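Local coordinates for lipase (Pelosinus fermentans, PDB 5AH0), which probably hydrolyses lipid esters and breaks down the synthetic polyester poly(butylene adipate-co-terephthalate), at residues Pro5-His10 with Thr42-Thr47; Val124-Glu129 with Ser144-Gly149; Pro162-Thr167 with Thr320-Gly325; Tyr198-Asp203 with Asp217-Val222; Tyr259-Thr264 with Trp346-Leu351. All blocks are in the same frame, centred on the assembly; numbering follows the deposited sequence.

Overall arrangement
Interactions 1 and 5 pair strands of one parallel sheet, the core of an alpha/beta-hydrolase fold, with centres about 19 Å apart. Interaction 3 lies beside interaction 5, their centres about 11 Å apart. Gln323 OE1, 2.7 Å from Thr264 N, and the ring of His163 against Trp346 tie the two together. Interaction 2 closes the end of helix 116-129 and meets interaction 5 through Val124 and Tyr259, whereas interaction 4 touches interaction 1 where Lys201 packs on Thr47. The zinc ion, held by Asp56, His76, His82 and Asp233, is about 9 Å from the side chain of Leu202 in interaction 4 and about 10 Å from that of Phe146 in interaction 2.

Interaction 1 (Pro5-His10 with Thr42-Thr47); sequences PIVLVH and TAYTAT
Ile6 O accepts the backbone N of Tyr44 at 2.7 Å, and Ala43 CA adds a CA-H...O contact to the same oxygen at 3.2 Å. Ile6 N to Thr42 O, Leu8 N to Tyr44 O and Ala46 N to Leu8 O complete four backbone bonds. The two methyls of Val7 divide their work: CG1 rests 4.0 Å from Ala46 CB, while CG2 comes to the edge of the Tyr44 ring. With CG opposite its own carbonyl carbon (chi1 -60°), Tyr44 swings back along the strand to bring CE2 within 3.7 Å of Pro5 CB. This parallel pairing belongs to a beta-alpha-beta crossover of the alpha/beta-hydrolase fold, its two strands linked through helix 32-38. Further on, Thr47 CA meets the His10 ring at its edge, 3.7 Å from NE2, a nitrogen that is hydrogen-bonded to Val48 N. Glu33 on the crossover helix bonds Thr45 OG1, while Leu61, Tyr64 and Ile65 of helix 54-66 cover the face bearing Val7 and Ala46.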
# COMPACT_ATOMS: atom_id res chain seq x y z
N PRO A 5 14.93 9.84 -6.95
CA PRO A 5 14.88 9.15 -5.66
C PRO A 5 13.77 8.11 -5.62
O PRO A 5 12.88 8.09 -6.48
CB PRO A 5 14.59 10.28 -4.67
CG PRO A 5 13.93 11.35 -5.49
CD PRO A 5 14.55 11.26 -6.85
N ILE A 6 13.84 7.25 -4.61
CA ILE A 6 12.83 6.24 -4.36
C ILE A 6 11.94 6.65 -3.19
O ILE A 6 12.45 7.07 -2.15
CB ILE A 6 13.47 4.89 -4.05
CG1 ILE A 6 14.07 4.28 -5.31
CG2 ILE A 6 12.45 3.96 -3.43
CD1 ILE A 6 14.95 3.06 -5.05
N VAL A 7 10.63 6.55 -3.36
CA VAL A 7 9.70 6.78 -2.26
C VAL A 7 8.98 5.49 -1.91
O VAL A 7 8.32 4.89 -2.76
CB VAL A 7 8.66 7.89 -2.61
CG1 VAL A 7 7.47 7.85 -1.66
CG2 VAL A 7 9.32 9.24 -2.54
N LEU A 8 9.11 5.07 -0.66
CA LEU A 8 8.60 3.77 -0.23
C LEU A 8 7.21 3.92 0.36
O LEU A 8 6.97 4.79 1.20
CB LEU A 8 9.55 3.14 0.78
CG LEU A 8 10.90 2.69 0.23
CD1 LEU A 8 11.85 2.42 1.38
CD2 LEU A 8 10.76 1.44 -0.63
N VAL A 9 6.29 3.06 -0.08
CA VAL A 9 4.89 3.20 0.27
C VAL A 9 4.33 1.90 0.84
O VAL A 9 4.07 0.95 0.08
CB VAL A 9 4.05 3.65 -0.95
CG1 VAL A 9 2.59 3.92 -0.55
CG2 VAL A 9 4.65 4.90 -1.58
N HIS A 10 4.14 1.87 2.16
CA HIS A 10 3.62 0.69 2.86
C HIS A 10 2.19 0.34 2.45
O HIS A 10 1.47 1.15 1.84
CB HIS A 10 3.68 0.91 4.38
CG HIS A 10 2.75 1.97 4.87
ND1 HIS A 10 1.38 1.80 4.93
CD2 HIS A 10 2.99 3.22 5.35
CE1 HIS A 10 0.83 2.90 5.41
NE2 HIS A 10 1.78 3.78 5.67
N THR A 42 19.20 7.34 -2.96
CA THR A 42 18.32 8.14 -2.11
C THR A 42 16.95 7.52 -2.01
O THR A 42 16.28 7.32 -3.03
CB THR A 42 18.16 9.57 -2.64
OG1 THR A 42 19.44 10.22 -2.69
CG2 THR A 42 17.23 10.36 -1.73
N ALA A 43 16.54 7.20 -0.79
CA ALA A 43 15.22 6.63 -0.56
C ALA A 43 14.52 7.35 0.58
O ALA A 43 15.15 7.70 1.58
CB ALA A 43 15.30 5.16 -0.26
N TYR A 44 13.23 7.57 0.39
CA TYR A 44 12.39 8.22 1.37
C TYR A 44 11.27 7.28 1.77
O TYR A 44 10.96 6.35 1.02
CB TYR A 44 11.81 9.52 0.80
CG TYR A 44 12.85 10.53 0.39
CD1 TYR A 44 13.63 11.18 1.34
CD2 TYR A 44 13.05 10.85 -0.94
CE1 TYR A 44 14.57 12.12 0.97
CE2 TYR A 44 14.01 11.79 -1.33
CZ TYR A 44 14.77 12.42 -0.37
OH TYR A 44 15.72 13.36 -0.73
N THR A 45 10.68 7.52 2.93
CA THR A 45 9.60 6.66 3.41
C THR A 45 8.35 7.49 3.68
O THR A 45 8.36 8.42 4.50
CB THR A 45 9.99 5.87 4.68
OG1 THR A 45 11.09 5.01 4.39
CG2 THR A 45 8.83 5.03 5.15
N ALA A 46 7.30 7.18 2.93
CA ALA A 46 6.02 7.86 3.08
C ALA A 46 5.12 7.08 4.03
O ALA A 46 5.25 5.87 4.15
CB ALA A 46 5.34 8.03 1.73
N THR A 47 4.21 7.78 4.69
CA THR A 47 3.28 7.15 5.61
C THR A 47 1.85 7.54 5.28
O THR A 47 1.54 8.72 5.12
CB THR A 47 3.59 7.53 7.07
OG1 THR A 47 4.87 7.01 7.44
CG2 THR A 47 2.53 6.97 8.00

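Interaction 2 (Val124-Glu129 with Ser144-Gly149); sequences VQLLKE and SLFAGG
Gly149 N gives its hydrogen to Lys128 O over 2.6 Å, the N-H pointing at the oxygen with an angle of 158°. The donor stands well above the carbonyl plane, 53° out of it, and not on a lone pair. Next to it, Gly148 CA makes a CA-H...O contact of 3.5 Å with Leu127 O. The backbone angles of Gly148 call for glycine, since a CB there would be jammed against the Ala147 carbonyl and sit tight against Glu129 C; the positive phi of Gly149 favours glycine too. The polar contacts thus fall on carbonyls of the last turn of helix 116-129, the helix that in the alpha/beta-hydrolase fold follows the strand leading to the nucleophile elbow.

Beside this backbone seam, Leu145 forks over two helix leucines. Extended away from its own backbone N (chi1 180°), it sets CD1 3.6 Å from Leu127 CD2, while Leu145 CD2 lies 3.9 Å from Leu126 CD1. Leu126 CB sits against the branch point, 3.9 Å from Leu145 CG. Cutting Leu145 back to an alanine would probably open a gap beside Leu126 and Leu127 and set their methyl groups free to shift. Tyr62 of helix 54-66 touches both Leu127 and Leu145 from a second helix, and on the strand side Leu127 rests on Val153.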
# COMPACT_ATOMS: atom_id res chain seq x y z
N VAL A 124 -0.78 8.32 -9.35
CA VAL A 124 -0.32 8.76 -10.67
C VAL A 124 -1.51 9.09 -11.57
O VAL A 124 -1.41 9.94 -12.46
CB VAL A 124 0.59 7.70 -11.37
CG1 VAL A 124 1.81 7.38 -10.51
CG2 VAL A 124 -0.19 6.45 -11.71
N GLN A 125 -2.65 8.44 -11.31
CA GLN A 125 -3.87 8.73 -12.06
C GLN A 125 -4.32 10.16 -11.78
O GLN A 125 -4.76 10.87 -12.69
CB GLN A 125 -4.98 7.75 -11.70
CG GLN A 125 -6.17 7.84 -12.65
CD GLN A 125 -5.89 7.27 -14.03
OE1 GLN A 125 -5.11 6.32 -14.18
NE2 GLN A 125 -6.48 7.87 -15.05
N LEU A 126 -4.21 10.57 -10.53
CA LEU A 126 -4.58 11.92 -10.11
C LEU A 126 -3.53 12.93 -10.57
O LEU A 126 -3.87 14.05 -10.98
CB LEU A 126 -4.75 11.96 -8.60
CG LEU A 126 -6.01 11.22 -8.15
CD1 LEU A 126 -6.18 11.24 -6.63
CD2 LEU A 126 -7.24 11.79 -8.85
N LEU A 127 -2.26 12.54 -10.53
CA LEU A 127 -1.18 13.39 -11.03
C LEU A 127 -1.40 13.79 -12.48
O LEU A 127 -1.33 14.97 -12.84
CB LEU A 127 0.17 12.69 -10.90
CG LEU A 127 0.70 12.55 -9.49
CD1 LEU A 127 2.07 11.93 -9.51
CD2 LEU A 127 0.75 13.93 -8.85
N LYS A 128 -1.68 12.79 -13.30
CA LYS A 128 -1.77 12.98 -14.73
C LYS A 128 -3.03 13.72 -15.14
O LYS A 128 -2.98 14.60 -16.01
CB LYS A 128 -1.72 11.64 -15.45
CG LYS A 128 -0.35 11.05 -15.58
CD LYS A 128 0.50 11.98 -16.41
CE LYS A 128 1.72 11.27 -16.95
NZ LYS A 128 1.29 10.05 -17.70
N GLU A 129 -4.15 13.36 -14.54
CA GLU A 129 -5.44 13.82 -15.06
C GLU A 129 -6.36 14.44 -14.01
O GLU A 129 -7.48 14.83 -14.33
CB GLU A 129 -6.14 12.66 -15.75
CG GLU A 129 -5.29 12.06 -16.86
CD GLU A 129 -5.81 10.74 -17.34
OE1 GLU A 129 -7.03 10.50 -17.22
OE2 GLU A 129 -5.00 9.92 -17.83
N SER A 144 -3.92 21.29 -5.55
CA SER A 144 -3.13 21.20 -6.78
C SER A 144 -3.12 19.81 -7.41
O SER A 144 -2.96 19.67 -8.63
CB SER A 144 -1.69 21.65 -6.49
OG SER A 144 -0.84 21.44 -7.60
N LEU A 145 -3.30 18.78 -6.59
CA LEU A 145 -3.33 17.41 -7.08
C LEU A 145 -4.34 17.20 -8.20
O LEU A 145 -4.10 16.45 -9.14
CB LEU A 145 -3.61 16.43 -5.93
CG LEU A 145 -3.66 14.96 -6.34
CD1 LEU A 145 -2.35 14.53 -7.02
CD2 LEU A 145 -3.98 14.06 -5.15
N PHE A 146 -5.49 17.88 -8.10
CA PHE A 146 -6.60 17.64 -9.02
C PHE A 146 -6.54 18.44 -10.32
O PHE A 146 -7.43 18.33 -11.16
CB PHE A 146 -7.93 17.90 -8.31
CG PHE A 146 -8.08 17.15 -7.02
CD1 PHE A 146 -8.25 15.78 -7.02
CD2 PHE A 146 -8.04 17.82 -5.81
CE1 PHE A 146 -8.37 15.08 -5.82
CE2 PHE A 146 -8.18 17.13 -4.61
CZ PHE A 146 -8.34 15.75 -4.62
N ALA A 147 -5.50 19.24 -10.50
CA ALA A 147 -5.34 19.99 -11.75
C ALA A 147 -5.16 19.03 -12.93
O ALA A 147 -5.97 19.01 -13.86
CB ALA A 147 -4.17 20.96 -11.66
N GLY A 148 -4.09 18.24 -12.85
CA GLY A 148 -3.70 17.31 -13.90
C GLY A 148 -2.39 17.72 -14.58
O GLY A 148 -1.72 18.67 -14.16
N GLY A 149 -2.02 16.99 -15.62
CA GLY A 149 -0.85 17.33 -16.41
C GLY A 149 0.49 17.11 -15.74
O GLY A 149 1.51 17.53 -16.27

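Interaction 3 (Pro162-Thr167 with Thr320-Gly325); sequences PHDGTT and TISQNG
A type I beta turn running from Pro162 to Gly165, in the loop that leaves the end of strand 153-159, is pinned by the hydroxyl of Ser322. Ser322 OG accepts from Asp164 N at 2.7 Å and donates to Gly165 O at 2.9 Å, reaching that oxygen in the carbonyl plane on a lone pair. One hydroxyl therefore serves both an N-H and a C=O of the turn, an arrangement made possible by the extended torsion that carries OG opposite its own backbone N (chi1 176°). Ser322 O adds a weak, bent bond from His163 N at 2.9 Å. In an alpha/beta-hydrolase, loops of this kind at the C-terminal ends of the sheet strands border the active-site side of the fold. Here the turn meets the 320-325 segment, itself fastened to strand 258-265 through Gln323 and Thr264. The imidazole of His163 offers its edge to Gln323 O, 3.6 Å from CD2, while CB packs 3.4 Å from Gly325 C. Beyond the pair of segments, NE2 of His163 is bonded to Thr158 OG1 and its ring meets Trp346 edge-to-face. Asp164 forms a salt bridge through OD2 with Lys327 and takes the N-H of Ile328 on OD1.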
# COMPACT_ATOMS: atom_id res chain seq x y z
N PRO A 162 -2.59 -6.34 -4.18
CA PRO A 162 -3.90 -6.87 -4.57
C PRO A 162 -4.55 -6.04 -5.68
O PRO A 162 -5.53 -5.31 -5.46
CB PRO A 162 -4.71 -6.77 -3.28
CG PRO A 162 -4.14 -5.53 -2.60
CD PRO A 162 -2.67 -5.48 -2.98
N HIS A 163 -4.03 -6.17 -6.89
CA HIS A 163 -4.53 -5.38 -8.00
C HIS A 163 -5.93 -5.82 -8.44
O HIS A 163 -6.64 -5.05 -9.07
CB HIS A 163 -3.55 -5.44 -9.17
CG HIS A 163 -2.23 -4.81 -8.88
ND1 HIS A 163 -2.08 -3.44 -8.73
CD2 HIS A 163 -1.00 -5.34 -8.71
CE1 HIS A 163 -0.81 -3.16 -8.50
NE2 HIS A 163 -0.14 -4.30 -8.47
N ASP A 164 -6.31 -7.04 -8.09
CA ASP A 164 -7.66 -7.54 -8.34
C ASP A 164 -8.40 -7.77 -7.01
O ASP A 164 -9.49 -8.35 -6.98
CB ASP A 164 -7.61 -8.83 -9.15
CG ASP A 164 -7.22 -8.60 -10.60
OD1 ASP A 164 -7.52 -7.51 -11.14
OD2 ASP A 164 -6.59 -9.50 -11.19
N GLY A 165 -7.79 -7.31 -5.92
CA GLY A 165 -8.35 -7.46 -4.59
C GLY A 165 -7.88 -8.73 -3.90
O GLY A 165 -7.06 -9.47 -4.45
N THR A 166 -8.39 -8.95 -2.68
CA THR A 166 -8.12 -10.14 -1.86
C THR A 166 -9.37 -10.78 -1.29
O THR A 166 -10.22 -10.08 -0.74
CB THR A 166 -7.26 -9.81 -0.65
OG1 THR A 166 -6.19 -8.96 -1.04
CG2 THR A 166 -6.72 -11.09 -0.10
N THR A 167 -9.44 -12.11 -1.31
CA THR A 167 -10.57 -12.79 -0.69
C THR A 167 -10.52 -12.64 0.84
O THR A 167 -11.49 -12.90 1.54
CB THR A 167 -10.63 -14.27 -1.10
OG1 THR A 167 -9.38 -14.91 -0.82
CG2 THR A 167 -10.85 -14.35 -2.59
N THR A 320 -2.26 -14.82 -4.85
CA THR A 320 -1.14 -14.68 -5.78
C THR A 320 -1.60 -14.21 -7.15
O THR A 320 -0.95 -13.39 -7.78
CB THR A 320 -0.38 -16.00 -5.95
OG1 THR A 320 0.07 -16.46 -4.67
CG2 THR A 320 0.82 -15.81 -6.84
N ILE A 321 -2.75 -14.70 -7.59
CA ILE A 321 -3.26 -14.39 -8.93
C ILE A 321 -3.57 -12.90 -9.09
O ILE A 321 -3.69 -12.40 -10.20
CB ILE A 321 -4.53 -15.22 -9.27
CG1 ILE A 321 -4.87 -15.15 -10.76
CG2 ILE A 321 -5.70 -14.79 -8.43
CD1 ILE A 321 -6.13 -15.92 -11.13
N SER A 322 -3.70 -12.19 -7.97
CA SER A 322 -4.14 -10.81 -8.02
C SER A 322 -2.98 -9.80 -8.17
O SER A 322 -3.22 -8.59 -8.33
CB SER A 322 -4.96 -10.49 -6.77
OG SER A 322 -5.34 -9.12 -6.72
N GLN A 323 -1.74 -10.30 -8.16
CA GLN A 323 -0.57 -9.44 -7.92
C GLN A 323 0.28 -9.08 -9.15
O GLN A 323 1.13 -8.20 -9.07
CB GLN A 323 0.37 -10.09 -6.91
CG GLN A 323 -0.24 -10.50 -5.56
CD GLN A 323 0.80 -11.17 -4.69
OE1 GLN A 323 1.99 -11.08 -4.97
NE2 GLN A 323 0.36 -11.89 -3.67
N ASN A 324 0.08 -9.75 -10.28
CA ASN A 324 0.92 -9.44 -11.44
C ASN A 324 0.49 -8.14 -12.11
O ASN A 324 1.21 -7.58 -12.93
CB ASN A 324 0.92 -10.57 -12.46
CG ASN A 324 -0.47 -10.92 -12.96
OD1 ASN A 324 -1.46 -10.30 -12.58
ND2 ASN A 324 -0.54 -11.89 -13.85
N GLY A 325 -0.72 -7.68 -11.78
CA GLY A 325 -1.24 -6.46 -12.35
C GLY A 325 -2.75 -6.48 -12.34
O GLY A 325 -3.35 -7.54 -12.16

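Interaction 4 (Tyr198-Asp203 with Asp217-Val222); sequences YDFKLD and DYTNRV
An Asx turn at Asp199 is met by Tyr218 of helix 215-223, in the insertion between strands 153-159 and 258-265 that probably carries the lid, as in related bacterial lipases. Asp199 OD1 accepts Lys201 N at 3.2 Å, almost straight at 173° and from above the carboxylate plane. Within the turn, Phe200 N donates to Tyr218 OH at 3.2 Å; the same hydroxyl lies 2.9 Å from Asp199 OD1. Tyr218 reaches this spot because CG lies opposite its backbone N (chi1 169°), sending the ring out from the helix towards the loop.

The side chains of Phe200 and Tyr218 slide past each other in opposite directions, their ring planes at 51°, and the closest atoms, Phe200 CD2 and Tyr218 CE2, are 3.3 Å apart. Further along the helix, Thr219 CG2 touches Phe200 CZ at 3.8 Å and Val222 CG2 touches Phe200 CD2 at 3.9 Å, while Val222 CG1 packs on Leu202 CD1. A phenylalanine in place of Tyr218 would probably leave the N-H of Phe200 without its acceptor and the turn less firmly held. The Phe200 ring also meets Phe223 edge-to-face and rests on Val183 of helix 173-190, whereas Arg87 of strand 85-89 forms salt bridges with Asp199 and Asp203.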
# COMPACT_ATOMS: atom_id res chain seq x y z
N TYR A 198 1.25 3.04 17.80
CA TYR A 198 0.58 2.70 16.56
C TYR A 198 -0.67 3.55 16.44
O TYR A 198 -1.42 3.71 17.41
CB TYR A 198 0.23 1.21 16.51
CG TYR A 198 -0.18 0.71 15.14
CD1 TYR A 198 -1.45 0.99 14.63
CD2 TYR A 198 0.69 -0.04 14.36
CE1 TYR A 198 -1.85 0.53 13.37
CE2 TYR A 198 0.31 -0.50 13.09
CZ TYR A 198 -0.96 -0.21 12.61
OH TYR A 198 -1.35 -0.65 11.37
N ASP A 199 -0.90 4.12 15.26
CA ASP A 199 -2.04 5.00 15.07
C ASP A 199 -2.79 4.71 13.77
O ASP A 199 -2.19 4.62 12.71
CB ASP A 199 -1.58 6.45 15.07
CG ASP A 199 -2.71 7.41 14.78
OD1 ASP A 199 -3.86 7.11 15.21
OD2 ASP A 199 -2.47 8.44 14.13
N PHE A 200 -4.11 4.60 13.85
CA PHE A 200 -4.88 4.22 12.67
C PHE A 200 -5.11 5.38 11.72
O PHE A 200 -5.51 5.17 10.57
CB PHE A 200 -6.19 3.56 13.07
CG PHE A 200 -6.00 2.24 13.74
CD1 PHE A 200 -5.67 1.12 12.99
CD2 PHE A 200 -6.13 2.11 15.11
CE1 PHE A 200 -5.48 -0.10 13.59
CE2 PHE A 200 -5.94 0.88 15.72
CZ PHE A 200 -5.61 -0.22 14.96
N LYS A 201 -4.83 6.59 12.21
CA LYS A 201 -4.91 7.79 11.39
C LYS A 201 -6.28 7.92 10.74
O LYS A 201 -6.39 8.01 9.51
CB LYS A 201 -3.80 7.80 10.34
CG LYS A 201 -2.41 7.69 10.93
CD LYS A 201 -1.40 7.20 9.90
CE LYS A 201 -0.21 6.51 10.56
NZ LYS A 201 0.20 5.27 9.79
N LEU A 202 -7.32 7.90 11.56
CA LEU A 202 -8.68 8.07 11.06
C LEU A 202 -9.32 9.32 11.63
O LEU A 202 -10.48 9.30 12.04
CB LEU A 202 -9.52 6.83 11.39
CG LEU A 202 -8.92 5.58 10.75
CD1 LEU A 202 -9.52 4.31 11.29
CD2 LEU A 202 -9.11 5.66 9.25
N ASP A 203 -8.57 10.42 11.64
CA ASP A 203 -9.06 11.65 12.25
C ASP A 203 -10.12 12.32 11.37
O ASP A 203 -10.95 13.08 11.86
CB ASP A 203 -7.91 12.61 12.53
CG ASP A 203 -6.73 11.95 13.24
OD1 ASP A 203 -6.88 10.80 13.72
OD2 ASP A 203 -5.66 12.58 13.34
N ASP A 217 -8.30 -0.91 23.80
CA ASP A 217 -9.62 -0.29 23.73
C ASP A 217 -9.76 0.57 22.49
O ASP A 217 -10.79 0.55 21.82
CB ASP A 217 -9.90 0.57 24.97
CG ASP A 217 -10.24 -0.26 26.19
OD1 ASP A 217 -9.89 -1.46 26.21
OD2 ASP A 217 -10.88 0.30 27.11
N TYR A 218 -8.70 1.29 22.16
CA TYR A 218 -8.67 2.14 20.97
C TYR A 218 -8.86 1.28 19.72
O TYR A 218 -9.70 1.61 18.87
CB TYR A 218 -7.34 2.91 20.92
CG TYR A 218 -7.04 3.63 19.62
CD1 TYR A 218 -7.94 4.52 19.06
CD2 TYR A 218 -5.84 3.39 18.94
CE1 TYR A 218 -7.66 5.17 17.87
CE2 TYR A 218 -5.55 4.04 17.75
CZ TYR A 218 -6.47 4.92 17.22
OH TYR A 218 -6.19 5.57 16.03
N THR A 219 -8.12 0.17 19.64
CA THR A 219 -8.22 -0.74 18.50
C THR A 219 -9.62 -1.32 18.32
O THR A 219 -10.18 -1.30 17.22
CB THR A 219 -7.22 -1.92 18.62
OG1 THR A 219 -5.91 -1.43 18.92
CG2 THR A 219 -7.16 -2.71 17.33
N ASN A 220 -10.19 -1.85 19.41
CA ASN A 220 -11.55 -2.38 19.38
C ASN A 220 -12.58 -1.33 19.00
O ASN A 220 -13.50 -1.61 18.23
CB ASN A 220 -11.92 -3.01 20.72
CG ASN A 220 -11.27 -4.37 20.91
OD1 ASN A 220 -10.99 -5.07 19.93
ND2 ASN A 220 -11.05 -4.76 22.16
N ARG A 221 -12.44 -0.12 19.53
CA ARG A 221 -13.41 0.93 19.22
C ARG A 221 -13.38 1.27 17.73
O ARG A 221 -14.42 1.52 17.12
CB ARG A 221 -13.13 2.18 20.07
CG ARG A 221 -14.07 3.37 19.79
CD ARG A 221 -13.95 4.44 20.87
NE ARG A 221 -12.61 5.03 20.91
CZ ARG A 221 -12.22 6.07 20.17
NH1 ARG A 221 -13.06 6.64 19.31
NH2 ARG A 221 -10.98 6.53 20.28
N VAL A 222 -12.19 1.22 17.12
CA VAL A 222 -12.07 1.51 15.69
C VAL A 222 -12.81 0.51 14.81
O VAL A 222 -13.57 0.90 13.92
CB VAL A 222 -10.60 1.54 15.26
CG1 VAL A 222 -10.48 1.42 13.73
CG2 VAL A 222 -9.90 2.78 15.80

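Interaction 5 (Tyr259-Thr264 with Trp346-Leu351); sequences YFSYST and WNSMPL
Tyr259 O is gripped twice by Asn347: its backbone N arrives at 2.6 Å and its side-chain ND2 at 3.0 Å, from opposite faces of the carbonyl plane. Asn347 OD1 accepts from Gln342 N, which helps fix the amide. The tyrosine side chain lies over the indole of Trp346, CB sitting over the six-membered ring in a CH-pi contact and CD2 coming within 3.6 Å of Trp346 CZ2. Phe260 runs beside Asn347, its CD1 3.7 Å from Asn347 CB, and the same CD1 is near the Met349 sulfur, set obliquely to the ring. Ser261 N donates to Asn347 O. Met349 N donates to Ser261 O at 2.9 Å, while Ser261 CB lies 3.8 Å from Trp346 CE3. At Tyr262 the bent chain of Met349 (chi2 -64°) folds over one ring face, with CG 3.5 Å from the ring centroid; SD, set obliquely, makes a Met-aromatic contact. Ser263 CB closes the row, 3.8 Å from Leu351 CD1. These parallel strands extend the alpha/beta-hydrolase sheet: strand 153-159 flanks 258-265, and strand 334-336 lies beyond 346-348. Helix 116-129 covers Tyr259 and Trp346 through Val124 and Arg121, and helix 370-380 covers Phe260 and Tyr262 through Lys379 and Trp372.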
# COMPACT_ATOMS: atom_id res chain seq x y z
N TYR A 259 6.25 0.05 -15.32
CA TYR A 259 5.58 -0.70 -14.26
C TYR A 259 6.26 -2.04 -14.01
O TYR A 259 6.43 -2.85 -14.93
CB TYR A 259 4.11 -0.93 -14.60
CG TYR A 259 3.24 0.31 -14.56
CD1 TYR A 259 3.17 1.17 -15.65
CD2 TYR A 259 2.44 0.59 -13.46
CE1 TYR A 259 2.36 2.30 -15.64
CE2 TYR A 259 1.62 1.72 -13.44
CZ TYR A 259 1.58 2.57 -14.53
OH TYR A 259 0.78 3.69 -14.53
N PHE A 260 6.64 -2.28 -12.76
CA PHE A 260 7.14 -3.59 -12.36
C PHE A 260 6.29 -4.16 -11.23
O PHE A 260 6.05 -3.49 -10.22
CB PHE A 260 8.60 -3.49 -11.91
CG PHE A 260 9.52 -2.98 -12.97
CD1 PHE A 260 10.08 -3.84 -13.91
CD2 PHE A 260 9.84 -1.63 -13.04
CE1 PHE A 260 10.94 -3.36 -14.88
CE2 PHE A 260 10.69 -1.15 -14.02
CZ PHE A 260 11.24 -2.02 -14.94
N SER A 261 5.87 -5.41 -11.38
CA SER A 261 5.08 -6.09 -10.36
C SER A 261 5.72 -7.41 -9.95
O SER A 261 6.04 -8.25 -10.79
CB SER A 261 3.67 -6.34 -10.86
OG SER A 261 3.68 -7.36 -11.84
N TYR A 262 5.91 -7.58 -8.65
CA TYR A 262 6.44 -8.81 -8.10
C TYR A 262 5.31 -9.59 -7.45
O TYR A 262 4.48 -9.02 -6.76
CB TYR A 262 7.54 -8.51 -7.09
CG TYR A 262 8.82 -8.02 -7.72
CD1 TYR A 262 9.03 -6.67 -7.96
CD2 TYR A 262 9.82 -8.92 -8.08
CE1 TYR A 262 10.19 -6.22 -8.54
CE2 TYR A 262 11.00 -8.47 -8.66
CZ TYR A 262 11.18 -7.13 -8.89
OH TYR A 262 12.35 -6.69 -9.47
N SER A 263 5.28 -10.91 -7.67
CA SER A 263 4.24 -11.75 -7.10
C SER A 263 4.79 -12.68 -6.04
O SER A 263 5.89 -13.22 -6.18
CB SER A 263 3.54 -12.56 -8.19
OG SER A 263 2.65 -11.74 -8.91
N THR A 264 4.02 -12.87 -4.97
CA THR A 264 4.42 -13.72 -3.85
C THR A 264 3.49 -14.90 -3.67
O THR A 264 2.32 -14.84 -4.01
CB THR A 264 4.43 -12.95 -2.53
OG1 THR A 264 3.15 -12.31 -2.37
CG2 THR A 264 5.53 -11.89 -2.55
N TRP A 346 2.70 -3.41 -17.64
CA TRP A 346 3.16 -4.06 -16.42
C TRP A 346 4.21 -5.12 -16.73
O TRP A 346 3.93 -6.11 -17.40
CB TRP A 346 1.98 -4.70 -15.67
CG TRP A 346 1.06 -3.70 -15.03
CD1 TRP A 346 -0.03 -3.09 -15.60
CD2 TRP A 346 1.14 -3.20 -13.70
NE1 TRP A 346 -0.62 -2.24 -14.70
CE2 TRP A 346 0.08 -2.28 -13.53
CE3 TRP A 346 2.02 -3.43 -12.63
CZ2 TRP A 346 -0.12 -1.60 -12.33
CZ3 TRP A 346 1.81 -2.75 -11.45
CH2 TRP A 346 0.75 -1.85 -11.30
N ASN A 347 5.43 -4.90 -16.25
CA ASN A 347 6.48 -5.88 -16.39
C ASN A 347 6.43 -6.87 -15.22
O ASN A 347 6.99 -6.61 -14.15
CB ASN A 347 7.85 -5.20 -16.46
CG ASN A 347 8.02 -4.32 -17.69
OD1 ASN A 347 8.78 -4.65 -18.60
ND2 ASN A 347 7.33 -3.19 -17.72
N SER A 348 5.74 -7.99 -15.43
CA SER A 348 5.54 -9.00 -14.39
C SER A 348 6.80 -9.83 -14.14
O SER A 348 7.26 -10.58 -15.02
CB SER A 348 4.38 -9.93 -14.75
OG SER A 348 4.24 -10.95 -13.77
N MET A 349 7.36 -9.68 -12.95
CA MET A 349 8.62 -10.32 -12.62
C MET A 349 8.41 -11.78 -12.27
O MET A 349 7.29 -12.19 -11.98
CB MET A 349 9.29 -9.57 -11.46
CG MET A 349 9.50 -8.10 -11.76
SD MET A 349 10.65 -7.85 -13.13
CE MET A 349 12.14 -8.55 -12.43
N PRO A 350 9.48 -12.59 -12.36
CA PRO A 350 9.44 -13.99 -11.94
C PRO A 350 8.91 -14.14 -10.51
O PRO A 350 9.25 -13.32 -9.65
CB PRO A 350 10.90 -14.43 -12.02
CG PRO A 350 11.49 -13.56 -13.06
CD PRO A 350 10.79 -12.23 -12.94
N LEU A 351 8.13 -15.19 -10.27
CA LEU A 351 7.42 -15.38 -9.02
C LEU A 351 8.34 -15.50 -7.81
O LEU A 351 9.29 -16.28 -7.81
CB LEU A 351 6.55 -16.63 -9.11
CG LEU A 351 5.76 -17.04 -7.86
CD1 LEU A 351 4.47 -16.22 -7.69
CD2 LEU A 351 5.45 -18.54 -7.87